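Local atomic coordinates of interpain A (Prevotella intermedia, PDB entry 3BB7), a protein that probably acts as a cysteine protease of the peptidase C10 family, made as a zymogen that activates itself by autocatalysis. Residues 60-63 with 64-68. The protein carries 1 engineered substitution. Numbering follows the deposited sequence. Where two conformers were deposited one is given.
Sequences EVIT and NAVKS. Unlike the reference sequence in segment 64-68: S68 (reference Asn).
V61 O meets two donors: the amide N of A65 at 2.8 Å and a water at 2.8 Å. In the conformer given, that water also donates to N64 OD1 over 3.0 Å, so it links the carbonyl of one turn to the side chain of the next. N64 reaches it with CG anti to the backbone N (chi1 177°) and the amide turned by chi2 (-99°). On another face of the helix, I62 and V66 meet through their CG2 methyls, a loose apolar contact at 4.5 Å, and V66 CG2 also rests 3.3 Å from I62 O. Four successive i to i+4 backbone bonds, from N64 N to E60 O through K67 N to T63 O, identify regular alpha-helix in the C-terminal turns of helix 49-68, which overlaps the Spi-inhibitor-like sequence, consistent with a prodomain element. T63 places OG1 between its own N and carbonyl carbon (chi1 64°), where it hydrogen-bonds D59 O. Further out, the E60 carboxylate binds the amides F307 N and T308 N, one oxygen each, tying this helix to the loop at 306-308; the E60 side chain lies about 10 Å from that of H267, the predicted proton acceptor.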
ATOM      1  N   GLU A  60      -0.690  -2.686  19.024  1.00 12.59           N
ATOM      2  CA  GLU A  60       0.271  -1.851  19.731  1.00 12.76           C
ATOM      3  C   GLU A  60      -0.385  -0.572  20.245  1.00 12.57           C
ATOM      4  O   GLU A  60      -0.212  -0.195  21.410  1.00 12.40           O
ATOM      5  CB  GLU A  60       1.411  -1.516  18.772  1.00 13.40           C
ATOM      6  CG  GLU A  60       2.552  -0.727  19.367  1.00 16.30           C
ATOM      7  CD  GLU A  60       3.598  -0.437  18.312  1.00 19.92           C
ATOM      8  OE1 GLU A  60       4.645  -1.143  18.277  1.00 21.88           O
ATOM      9  OE2 GLU A  60       3.357   0.481  17.506  1.00 21.20           O
ATOM     10  N   VAL A  61      -1.158   0.104  19.400  1.00 12.30           N
ATOM     11  CA  VAL A  61      -1.726   1.387  19.879  1.00 12.01           C
ATOM     12  C   VAL A  61      -2.815   1.222  20.915  1.00 10.96           C
ATOM     13  O   VAL A  61      -2.917   2.029  21.849  1.00 11.38           O
ATOM     14  CB  VAL A  61      -2.202   2.349  18.743  1.00 11.74           C
ATOM     15  CG1 VAL A  61      -1.029   2.668  17.817  1.00 13.04           C
ATOM     16  CG2 VAL A  61      -3.383   1.826  17.954  1.00 12.35           C
ATOM     17  N   ILE A  62      -3.617   0.173  20.768  1.00  9.81           N
ATOM     18  CA  ILE A  62      -4.638  -0.074  21.744  1.00 10.43           C
ATOM     19  C   ILE A  62      -3.996  -0.418  23.107  1.00  9.92           C
ATOM     20  O   ILE A  62      -4.402   0.126  24.158  1.00 10.65           O
ATOM     21  CB  ILE A  62      -5.656  -1.163  21.282  1.00  9.08           C
ATOM     22  CG1 ILE A  62      -6.451  -0.645  20.076  1.00 11.51           C
ATOM     23  CG2 ILE A  62      -6.614  -1.526  22.430  1.00 11.11           C
ATOM     24  CD1 ILE A  62      -7.411  -1.645  19.441  1.00 11.42           C
ATOM     25  N   THR A  63      -3.007  -1.308  23.110  1.00  9.82           N
ATOM     26  CA  THR A  63      -2.366  -1.645  24.373  1.00 10.92           C
ATOM     27  C   THR A  63      -1.661  -0.421  24.983  1.00 10.25           C
ATOM     28  O   THR A  63      -1.730  -0.199  26.193  1.00  9.23           O
ATOM     29  CB  THR A  63      -1.442  -2.862  24.255  1.00 10.87           C
ATOM     30  OG1 THR A  63      -0.371  -2.581  23.372  1.00 16.29           O
ATOM     31  CG2 THR A  63      -2.226  -4.061  23.723  1.00 10.87           C
ATOM     32  N   ASN A  64      -1.046   0.410  24.146  1.00 10.94           N
ATOM     33  CA  ASN A  64      -0.389   1.582  24.685  1.00 11.24           C
ATOM     34  C   ASN A  64      -1.397   2.601  25.245  1.00 11.07           C
ATOM     35  O   ASN A  64      -1.165   3.201  26.295  1.00 11.47           O
ATOM     36  CB  ASN A  64       0.432   2.267  23.583  0.50 11.52           C
ATOM     37  CG  ASN A  64       1.105   3.561  24.055  0.50 13.80           C
ATOM     38  OD1 ASN A  64       0.602   4.667  23.807  0.50 16.03           O
ATOM     39  ND2 ASN A  64       2.243   3.427  24.728  0.50 15.03           N
ATOM     40  N   ALA A  65      -2.529   2.760  24.557  1.00 10.95           N
ATOM     41  CA  ALA A  65      -3.594   3.634  25.047  1.00 11.03           C
ATOM     42  C   ALA A  65      -4.091   3.211  26.401  1.00 11.01           C
ATOM     43  O   ALA A  65      -4.282   4.031  27.304  1.00 10.72           O
ATOM     44  CB  ALA A  65      -4.746   3.649  24.070  1.00 11.81           C
ATOM     45  N   VAL A  66      -4.339   1.917  26.546  1.00 10.31           N
ATOM     46  CA  VAL A  66      -4.822   1.383  27.809  1.00 11.82           C
ATOM     47  C   VAL A  66      -3.776   1.580  28.924  1.00 10.69           C
ATOM     48  O   VAL A  66      -4.136   2.008  30.031  1.00 12.47           O
ATOM     49  CB  VAL A  66      -5.217  -0.120  27.645  1.00 11.41           C
ATOM     50  CG1 VAL A  66      -5.406  -0.822  28.965  1.00 15.23           C
ATOM     51  CG2 VAL A  66      -6.430  -0.253  26.706  1.00 12.38           C
ATOM     52  N   LYS A  67      -2.500   1.310  28.619  1.00 11.10           N
ATOM     53  CA  LYS A  67      -1.422   1.445  29.615  1.00 12.68           C
ATOM     54  C   LYS A  67      -1.300   2.886  30.101  1.00 12.78           C
ATOM     55  O   LYS A  67      -1.088   3.125  31.302  1.00 12.05           O
ATOM     56  CB  LYS A  67      -0.096   1.025  28.989  1.00 11.28           C
ATOM     57  CG  LYS A  67       1.132   1.361  29.861  1.00 13.09           C
ATOM     58  CD  LYS A  67       2.386   0.550  29.522  1.00 15.01           C
ATOM     59  CE  LYS A  67       2.894   0.739  28.134  1.00 19.18           C
ATOM     60  NZ  LYS A  67       4.122  -0.148  27.931  1.00 21.65           N
ATOM     61  N   SER A  68      -1.411   3.821  29.156  1.00 14.75           N
ATOM     62  CA  SER A  68      -1.228   5.252  29.425  1.00 18.03           C
ATOM     63  C   SER A  68      -2.558   5.930  29.800  1.00 19.44           C
ATOM     64  O   SER A  68      -2.585   7.124  30.171  1.00 20.13           O
ATOM     65  CB  SER A  68      -0.559   5.942  28.230  1.00 18.26           C
ATOM     66  OG  SER A  68       0.808   5.500  28.037  1.00 21.78           O
TER
HETATM   67  O   HOH W   1      -1.613   4.545  21.808  1.00 19.43           O